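Side-chain contacts in molybdenum cofactor carrier protein (Chlamydomonas reinhardtii, PDB 2IZ6), which probably binds the molybdenum cofactor and carries it, holding it ready for the enzymes that need it: residues Met33-Glu36 and Leu37-Ile41; Gly52-Gly56 and Val57-Ala61; Phe146-Ser149 and Leu150-Leu154. All coordinates share one frame; numbering follows the deposited sequence.

Interaction 1: Met33-Glu36 and Leu37-Ile41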
ATOM      1  N   MET A  33      24.991  -1.415  19.242  1.00 23.90           N
ATOM      2  CA  MET A  33      24.449  -0.031  19.187  1.00 24.88           C
ATOM      3  C   MET A  33      22.936   0.019  19.186  1.00 24.14           C
ATOM      4  O   MET A  33      22.319   0.816  19.878  1.00 25.00           O
ATOM      5  CB  MET A  33      25.009   0.751  18.023  1.00 25.50           C
ATOM      6  CG  MET A  33      26.500   1.134  18.311  1.00 29.36           C
ATOM      7  SD  MET A  33      27.048   2.512  17.278  1.00 34.86           S
ATOM      8  CE  MET A  33      26.580   1.807  15.739  1.00 25.53           C
ATOM      9  N   ALA A  34      22.323  -0.863  18.399  1.00 22.84           N
ATOM     10  CA  ALA A  34      20.888  -0.939  18.349  1.00 22.68           C
ATOM     11  C   ALA A  34      20.242  -1.288  19.672  1.00 21.32           C
ATOM     12  O   ALA A  34      19.237  -0.629  20.098  1.00 22.25           O
ATOM     13  CB  ALA A  34      20.445  -1.886  17.240  1.00 23.58           C
ATOM     14  N   ASN A  35      20.834  -2.254  20.378  1.00 21.34           N
ATOM     15  CA  ASN A  35      20.293  -2.625  21.694  1.00 21.00           C
ATOM     16  C   ASN A  35      20.361  -1.428  22.678  1.00 22.16           C
ATOM     17  O   ASN A  35      19.405  -1.169  23.410  1.00 22.19           O
ATOM     18  CB  ASN A  35      21.047  -3.888  22.214  1.00 21.55           C
ATOM     19  CG  ASN A  35      20.469  -4.397  23.506  1.00 23.49           C
ATOM     20  OD1 ASN A  35      20.945  -4.059  24.561  1.00 28.25           O
ATOM     21  ND2 ASN A  35      19.317  -5.085  23.434  1.00 25.28           N
ATOM     22  N   GLU A  36      21.511  -0.754  22.725  1.00 22.65           N
ATOM     23  CA  GLU A  36      21.709   0.401  23.600  1.00 22.74           C
ATOM     24  C   GLU A  36      20.808   1.507  23.242  1.00 22.15           C
ATOM     25  O   GLU A  36      20.271   2.159  24.119  1.00 23.31           O
ATOM     26  CB  GLU A  36      23.142   0.885  23.538  1.00 24.75           C
ATOM     27  CG  GLU A  36      23.456   1.968  24.583  1.00 28.09           C
ATOM     28  CD  GLU A  36      23.316   1.541  26.095  1.00 37.59           C
ATOM     29  OE1 GLU A  36      23.430   0.340  26.454  1.00 36.38           O
ATOM     30  OE2 GLU A  36      23.064   2.448  26.951  1.00 36.58           O
ATOM     31  N   LEU A  37      20.667   1.712  21.930  1.00 21.76           N
ATOM     32  CA  LEU A  37      19.764   2.749  21.479  1.00 21.32           C
ATOM     33  C   LEU A  37      18.355   2.462  21.980  1.00 22.23           C
ATOM     34  O   LEU A  37      17.681   3.412  22.446  1.00 20.65           O
ATOM     35  CB  LEU A  37      19.811   2.802  19.960  1.00 22.73           C
ATOM     36  CG  LEU A  37      18.936   3.881  19.343  1.00 22.81           C
ATOM     37  CD1 LEU A  37      19.516   5.243  19.526  1.00 24.80           C
ATOM     38  CD2 LEU A  37      18.654   3.560  17.860  1.00 23.46           C
ATOM     39  N   GLY A  38      17.844   1.256  21.784  1.00 22.37           N
ATOM     40  CA  GLY A  38      16.531   0.808  22.289  1.00 21.79           C
ATOM     41  C   GLY A  38      16.340   1.086  23.769  1.00 21.81           C
ATOM     42  O   GLY A  38      15.328   1.679  24.226  1.00 22.35           O
ATOM     43  N   LYS A  39      17.360   0.785  24.541  1.00 22.55           N
ATOM     44  CA  LYS A  39      17.393   1.065  26.028  1.00 22.88           C
ATOM     45  C   LYS A  39      17.173   2.510  26.285  1.00 23.16           C
ATOM     46  O   LYS A  39      16.334   2.841  27.078  1.00 23.35           O
ATOM     47  CB  LYS A  39      18.723   0.529  26.643  1.00 25.60           C
ATOM     48  CG  LYS A  39      18.825  -0.892  26.728  1.00 31.62           C
ATOM     49  CD  LYS A  39      19.994  -1.199  27.696  1.00 30.70           C
ATOM     50  CE  LYS A  39      20.840  -2.350  27.264  1.00 37.64           C
ATOM     51  NZ  LYS A  39      22.168  -2.287  28.050  1.00 37.74           N
ATOM     52  N   GLN A  40      17.864   3.377  25.559  1.00 21.26           N
ATOM     53  CA  GLN A  40      17.865   4.797  25.849  1.00 22.14           C
ATOM     54  C   GLN A  40      16.598   5.373  25.414  1.00 22.32           C
ATOM     55  O   GLN A  40      16.064   6.280  26.058  1.00 23.02           O
ATOM     56  CB  GLN A  40      19.109   5.438  25.234  1.00 22.76           C
ATOM     57  CG  GLN A  40      20.378   4.925  25.885  1.00 23.78           C
ATOM     58  CD  GLN A  40      20.467   5.138  27.403  1.00 27.89           C
ATOM     59  OE1 GLN A  40      19.901   6.117  27.962  1.00 28.06           O
ATOM     60  NE2 GLN A  40      21.244   4.271  28.072  1.00 26.79           N
ATOM     61  N   ILE A  41      16.061   4.877  24.294  1.00 21.57           N
ATOM     62  CA  ILE A  41      14.767   5.371  23.866  1.00 20.80           C
ATOM     63  C   ILE A  41      13.724   5.120  24.950  1.00 20.50           C
ATOM     64  O   ILE A  41      12.932   5.998  25.240  1.00 21.03           O
ATOM     65  CB  ILE A  41      14.343   4.751  22.459  1.00 21.50           C
ATOM     66  CG1 ILE A  41      15.230   5.350  21.369  1.00 20.17           C
ATOM     67  CG2 ILE A  41      12.848   4.759  22.204  1.00 21.36           C
ATOM     68  CD1 ILE A  41      15.182   4.557  20.088  1.00 22.97           C
TER
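M33 and L37 are joined by one of a run of i to i+4 backbone bonds on helix 28-43, the connecting helix of the beta-alpha-beta unit formed with strands 15-19 and 47-51. The bond runs from L37 N to M33 O at 2.8 Å, and CB of L37 rests beside the same carbonyl oxygen. One residue on, A34 O accepts from G38 N in a nearly straight bond. This is a buried side of the helix: A34 packs on V57 and E60 of helix 57-67, while L37 reaches V18, V112 and V114 of the sheet.

At N35 the contact moves toward the polar side. Its backbone oxygen accepts from K39 N, and its side-chain OD1 comes within 3.2 Å of K39 CE, a methylene that borders the ammonium group; NZ itself lies farther off, 4.1 Å from OD1. The ND2 of N35 turns to another helix, making a weak hydrogen bond to E60 O.

E36 carries most of the side-chain chemistry. Its CG lies anti to the backbone N (chi1 -172°) and the chain then bends at chi2 (62°), which swings the carboxylate forward along the helix so that its two oxygens serve two partners. E36 OE1 makes a salt bridge with K39 NZ, three residues ahead, at 3.3 Å, its hydrogen bond weak. The other oxygen takes an amide N-H from Q40, four residues ahead. Sharing one carboxylate between a lysine and a glutamine is likely to limit its rotation. The carboxylate and amide planes are 32° apart, and Q40 NE2 meets OE2 of E36 on its anti side, somewhat out of the carboxylate plane, at 2.8 Å.

Interaction 2: Gly52-Gly56 and Val57-Ala61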
ATOM      1  N   GLY A  52       8.968  -5.831  13.142  1.00 28.07           N
ATOM      2  CA  GLY A  52       8.570  -6.765  14.216  1.00 30.93           C
ATOM      3  C   GLY A  52       9.048  -8.179  14.061  1.00 33.63           C
ATOM      4  O   GLY A  52       8.718  -9.029  14.905  1.00 32.69           O
ATOM      5  N   ARG A  53       9.854  -8.380  13.008  1.00 37.81           N
ATOM      6  CA  ARG A  53      10.391  -9.657  12.514  1.00 40.07           C
ATOM      7  C   ARG A  53      11.700 -10.216  13.095  1.00 42.82           C
ATOM      8  O   ARG A  53      12.363 -11.021  12.403  1.00 45.33           O
ATOM      9  CB  ARG A  53      10.651  -9.492  10.999  1.00 41.16           C
ATOM     10  CG  ARG A  53      11.010 -10.744  10.172  1.00 41.86           C
ATOM     11  CD  ARG A  53       9.774 -11.367   9.503  1.00 47.01           C
ATOM     12  NE  ARG A  53      10.126 -12.498   8.640  1.00 47.99           N
ATOM     13  CZ  ARG A  53       9.251 -13.373   8.138  1.00 51.04           C
ATOM     14  NH1 ARG A  53       7.948 -13.276   8.403  1.00 52.17           N
ATOM     15  NH2 ARG A  53       9.681 -14.363   7.367  1.00 51.54           N
ATOM     16  N   SER A  54      12.114  -9.843  14.308  1.00 43.70           N
ATOM     17  CA  SER A  54      12.971 -10.794  15.133  1.00 43.33           C
ATOM     18  C   SER A  54      14.448 -11.096  14.738  1.00 43.14           C
ATOM     19  O   SER A  54      14.994 -12.137  15.147  1.00 44.34           O
ATOM     20  CB  SER A  54      12.217 -12.130  15.254  1.00 43.72           C
ATOM     21  OG  SER A  54      11.929 -12.449  16.591  1.00 45.42           O
ATOM     22  N   LEU A  55      15.110 -10.224  13.970  1.00 43.18           N
ATOM     23  CA  LEU A  55      16.478 -10.548  13.506  1.00 42.40           C
ATOM     24  C   LEU A  55      17.635  -9.597  13.849  1.00 41.03           C
ATOM     25  O   LEU A  55      18.293  -9.836  14.823  1.00 44.38           O
ATOM     26  CB  LEU A  55      16.499 -10.966  12.016  1.00 44.21           C
ATOM     27  CG  LEU A  55      16.187 -12.433  11.656  1.00 48.04           C
ATOM     28  CD1 LEU A  55      16.856 -12.840  10.332  1.00 50.02           C
ATOM     29  CD2 LEU A  55      16.563 -13.466  12.758  1.00 51.30           C
ATOM     30  N   GLY A  56      17.955  -8.620  13.029  1.00 38.18           N
ATOM     31  CA  GLY A  56      19.126  -7.770  13.233  1.00 34.79           C
ATOM     32  C   GLY A  56      18.904  -6.573  14.147  1.00 31.48           C
ATOM     33  O   GLY A  56      18.487  -6.749  15.274  1.00 30.41           O
ATOM     34  N   VAL A  57      19.250  -5.400  13.632  1.00 29.39           N
ATOM     35  CA  VAL A  57      19.174  -4.135  14.323  1.00 29.50           C
ATOM     36  C   VAL A  57      17.808  -4.004  14.976  1.00 25.12           C
ATOM     37  O   VAL A  57      17.724  -3.593  16.151  1.00 23.84           O
ATOM     38  CB  VAL A  57      19.387  -2.922  13.318  1.00 28.29           C
ATOM     39  CG1 VAL A  57      18.764  -1.630  13.795  1.00 32.64           C
ATOM     40  CG2 VAL A  57      20.860  -2.787  12.982  1.00 34.48           C
ATOM     41  N   MET A  58      16.753  -4.296  14.233  1.00 26.04           N
ATOM     42  CA  MET A  58      15.397  -3.912  14.702  1.00 25.63           C
ATOM     43  C   MET A  58      14.999  -4.763  15.930  1.00 25.90           C
ATOM     44  O   MET A  58      14.454  -4.250  16.901  1.00 26.87           O
ATOM     45  CB  MET A  58      14.411  -3.978  13.518  1.00 26.46           C
ATOM     46  CG  MET A  58      14.801  -2.907  12.534  1.00 26.73           C
ATOM     47  SD  MET A  58      13.590  -2.534  11.258  1.00 30.37           S
ATOM     48  CE  MET A  58      13.745  -4.037  10.497  1.00 31.43           C
ATOM     49  N   HIS A  59      15.357  -6.041  15.903  1.00 25.41           N
ATOM     50  CA  HIS A  59      15.101  -6.916  17.025  1.00 25.62           C
ATOM     51  C   HIS A  59      15.920  -6.516  18.247  1.00 23.77           C
ATOM     52  O   HIS A  59      15.448  -6.480  19.353  1.00 26.29           O
ATOM     53  CB  HIS A  59      15.361  -8.353  16.623  1.00 26.68           C
ATOM     54  CG  HIS A  59      15.148  -9.332  17.731  1.00 27.96           C
ATOM     55  ND1 HIS A  59      13.948  -9.480  18.403  1.00 30.32           N
ATOM     56  CD2 HIS A  59      16.012 -10.196  18.304  1.00 30.99           C
ATOM     57  CE1 HIS A  59      14.091 -10.398  19.347  1.00 31.93           C
ATOM     58  NE2 HIS A  59      15.324 -10.872  19.288  1.00 33.10           N
ATOM     59  N   GLU A  60      17.169  -6.151  18.022  1.00 24.52           N
ATOM     60  CA  GLU A  60      18.004  -5.687  19.137  1.00 25.15           C
ATOM     61  C   GLU A  60      17.466  -4.437  19.797  1.00 24.38           C
ATOM     62  O   GLU A  60      17.491  -4.355  21.021  1.00 24.82           O
ATOM     63  CB  GLU A  60      19.459  -5.479  18.714  1.00 23.95           C
ATOM     64  CG  GLU A  60      20.219  -6.802  18.473  1.00 25.42           C
ATOM     65  CD  GLU A  60      20.400  -7.565  19.764  1.00 30.51           C
ATOM     66  OE1 GLU A  60      20.391  -6.948  20.837  1.00 30.45           O
ATOM     67  OE2 GLU A  60      20.510  -8.808  19.706  1.00 39.48           O
ATOM     68  N   ALA A  61      17.017  -3.493  18.982  1.00 24.25           N
ATOM     69  CA  ALA A  61      16.444  -2.292  19.498  1.00 23.98           C
ATOM     70  C   ALA A  61      15.211  -2.645  20.362  1.00 24.63           C
ATOM     71  O   ALA A  61      14.972  -2.085  21.464  1.00 24.61           O
ATOM     72  CB  ALA A  61      16.137  -1.375  18.367  1.00 23.90           C
TER
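H59 folds back over the loop that leads into its own helix, its CB 3.3 Å from L55 N and its ring beside the backbone of S54. This is the strand-loop-helix turn of a Rossmann-like fold, running from strand 47-51 into helix 57-67, with G56 at the N-cap.

The imidazole owes its place to its first torsion: CG stands anti to the backbone N (chi1 179°), directing the ring toward the preceding loop. S54 O lies 3.7 Å above the plane of the H59 ring, offset toward the rim, while S54 C approaches H59 CG at 3.5 Å. The approach is one of ring against peptide. At the serine's own end OG comes no nearer than 4.0 Å to H59 ND1, and both side chains also touch S85. With an alanine in place of H59, the S54 peptide would probably lose the ring packed against it and this part of the loop would be freer to move.

E60 takes the other course: its CG lies beside the backbone N (chi1 -72°), 3.6 Å from G56 O, and the bend at chi2 leads on to a carboxylate that pairs with K63 in a salt bridge. V57 turns into the fold, against A34 and V18. The first helical turn is closed by E60 N, which donates to G56 O at 3.1 Å, in the carbonyl plane.

Interaction 3: Phe146-Ser149 and Leu150-Leu154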
ATOM      1  N   PHE A 146      25.639  11.332   0.986  1.00 23.75           N
ATOM      2  CA  PHE A 146      24.501  11.280   0.067  1.00 24.58           C
ATOM      3  C   PHE A 146      23.207  11.848   0.691  1.00 23.65           C
ATOM      4  O   PHE A 146      22.591  12.775   0.159  1.00 25.35           O
ATOM      5  CB  PHE A 146      24.291   9.877  -0.459  1.00 24.46           C
ATOM      6  CG  PHE A 146      23.008   9.750  -1.274  1.00 25.49           C
ATOM      7  CD1 PHE A 146      22.867  10.402  -2.480  1.00 27.58           C
ATOM      8  CD2 PHE A 146      21.924   9.026  -0.781  1.00 26.88           C
ATOM      9  CE1 PHE A 146      21.638  10.287  -3.225  1.00 25.21           C
ATOM     10  CE2 PHE A 146      20.756   8.879  -1.514  1.00 27.92           C
ATOM     11  CZ  PHE A 146      20.604   9.517  -2.688  1.00 25.97           C
ATOM     12  N   PHE A 147      22.878  11.411   1.918  1.00 23.80           N
ATOM     13  CA  PHE A 147      21.631  11.842   2.533  1.00 25.02           C
ATOM     14  C   PHE A 147      21.757  13.275   2.909  1.00 23.56           C
ATOM     15  O   PHE A 147      20.826  14.065   2.789  1.00 24.48           O
ATOM     16  CB  PHE A 147      21.213  10.897   3.728  1.00 24.86           C
ATOM     17  CG  PHE A 147      20.719   9.572   3.254  1.00 26.57           C
ATOM     18  CD1 PHE A 147      21.397   8.440   3.478  1.00 25.65           C
ATOM     19  CD2 PHE A 147      19.578   9.507   2.470  1.00 28.50           C
ATOM     20  CE1 PHE A 147      20.953   7.206   2.933  1.00 27.33           C
ATOM     21  CE2 PHE A 147      19.125   8.268   1.955  1.00 27.18           C
ATOM     22  CZ  PHE A 147      19.816   7.182   2.168  1.00 26.23           C
ATOM     23  N   THR A 148      22.945  13.682   3.370  1.00 25.04           N
ATOM     24  CA  THR A 148      23.129  15.130   3.616  1.00 25.76           C
ATOM     25  C   THR A 148      22.962  15.987   2.349  1.00 25.58           C
ATOM     26  O   THR A 148      22.427  17.087   2.424  1.00 27.20           O
ATOM     27  CB  THR A 148      24.499  15.439   4.278  1.00 27.24           C
ATOM     28  OG1 THR A 148      24.598  14.715   5.500  1.00 27.30           O
ATOM     29  CG2 THR A 148      24.684  16.968   4.502  1.00 27.15           C
ATOM     30  N   SER A 149      23.386  15.506   1.208  1.00 26.61           N
ATOM     31  CA  SER A 149      23.093  16.231  -0.055  1.00 28.15           C
ATOM     32  C   SER A 149      21.606  16.297  -0.384  1.00 28.81           C
ATOM     33  O   SER A 149      21.202  17.260  -1.048  1.00 29.96           O
ATOM     34  CB  SER A 149      23.821  15.621  -1.274  1.00 29.93           C
ATOM     35  OG  SER A 149      23.330  14.322  -1.704  1.00 34.77           O
ATOM     36  N   LEU A 150      20.817  15.279   0.001  1.00 28.79           N
ATOM     37  CA  LEU A 150      19.353  15.315  -0.233  1.00 29.16           C
ATOM     38  C   LEU A 150      18.662  16.379   0.561  1.00 29.16           C
ATOM     39  O   LEU A 150      17.746  17.040   0.061  1.00 30.81           O
ATOM     40  CB  LEU A 150      18.635  13.981   0.040  1.00 29.36           C
ATOM     41  CG  LEU A 150      18.961  12.810  -0.870  1.00 28.30           C
ATOM     42  CD1 LEU A 150      18.117  11.643  -0.516  1.00 31.63           C
ATOM     43  CD2 LEU A 150      18.790  13.151  -2.367  1.00 30.00           C
ATOM     44  N   ASP A 151      19.045  16.524   1.826  1.00 28.58           N
ATOM     45  CA  ASP A 151      18.483  17.565   2.672  1.00 29.31           C
ATOM     46  C   ASP A 151      19.351  17.785   3.888  1.00 29.08           C
ATOM     47  O   ASP A 151      19.279  17.043   4.871  1.00 28.74           O
ATOM     48  CB  ASP A 151      17.030  17.222   3.073  1.00 28.79           C
ATOM     49  CG  ASP A 151      16.306  18.405   3.676  1.00 31.27           C
ATOM     50  OD1 ASP A 151      16.924  19.153   4.464  1.00 32.30           O
ATOM     51  OD2 ASP A 151      15.097  18.568   3.407  1.00 34.54           O
ATOM     52  N   ALA A 152      20.200  18.815   3.829  1.00 29.29           N
ATOM     53  CA  ALA A 152      21.181  19.014   4.881  1.00 29.03           C
ATOM     54  C   ALA A 152      20.498  19.352   6.194  1.00 29.03           C
ATOM     55  O   ALA A 152      21.016  19.003   7.236  1.00 32.81           O
ATOM     56  CB  ALA A 152      22.189  20.128   4.495  1.00 29.69           C
ATOM     57  N   GLY A 153      19.322  19.975   6.138  1.00 27.07           N
ATOM     58  CA  GLY A 153      18.671  20.443   7.335  1.00 27.73           C
ATOM     59  C   GLY A 153      18.002  19.361   8.146  1.00 26.68           C
ATOM     60  O   GLY A 153      17.678  19.569   9.291  1.00 30.45           O
ATOM     61  N   LEU A 154      17.734  18.228   7.528  1.00 25.68           N
ATOM     62  CA  LEU A 154      16.988  17.145   8.204  1.00 24.87           C
ATOM     63  C   LEU A 154      17.842  15.946   8.550  1.00 24.80           C
ATOM     64  O   LEU A 154      17.337  15.085   9.208  1.00 26.66           O
ATOM     65  CB  LEU A 154      15.829  16.665   7.285  1.00 25.49           C
ATOM     66  CG  LEU A 154      14.637  17.659   7.105  1.00 22.54           C
ATOM     67  CD1 LEU A 154      13.596  17.159   6.141  1.00 26.98           C
ATOM     68  CD2 LEU A 154      14.040  17.896   8.383  1.00 23.97           C
TER
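L150 packs back on F146 and F147 in the last turn of helix 141-150, where the chain leaves the helix for the loop before strand 155-158. The apolar part of the contact rests on the leucine's branches. L150 CG sits over one face of the F146 ring, offset toward the rim, and CD1 reaches F146 CZ at 3.9 Å. With CG anti to its carbonyl carbon (chi1 -66°), L150 lies alongside F147 pointing the same way, and the same CD1 comes 4.0 Å from F147 CD2. A smaller methyl contact, T148 CG2 to A152 CB, follows the chain into the loop.

The hydrogen bonds mark the end of the helix. F146 O accepts from L150 N at 3.1 Å, in the carbonyl plane. S149 OG also donates to F146 O, on a lone pair, at a short 2.5 Å. F147 O takes D151 N in a straighter bond, 162° at the hydrogen, plus a weak one from L150 N. D151 is the first residue to leave helical backbone angles, and its OD1 receives weak bonds from G153 N and L154 N, bridging the turn that follows.

Across the subunit boundary, F146 meets F146 of the second subunit with ring planes about 15° apart, and each F146 also meets the partner's F147 edge-to-face; L150 packs on G117 of the second subunit. Within its own chain F147 lies against A121, V124 and L128 of helix 118-129. The chemistry therefore divides in two: F146 O, with two donors, and F147 O, with one good bond and a weak one, fasten the closing helical turn, while the leucine and the phenylalanines give the same turn an apolar side that is built into a subunit interface.

Overall arrangement
Interactions 1 and 2 are neighbours, their centres 12 Å apart, and they touch where A34 packs beside V57 and A61, so that helix 28-43 lies against helix 57-67. Interaction 3 lies on the opposite side of the chain's centre from interaction 2, with centres 26 Å apart, and alone meets a second subunit. All three are partly buried, but differently. Residues 33-41 have a buried apolar side and a charged outer one, 52-61 trade a ring against a peptide at a helix start, and 146-154 join aromatic packing to the bonds that end a helix.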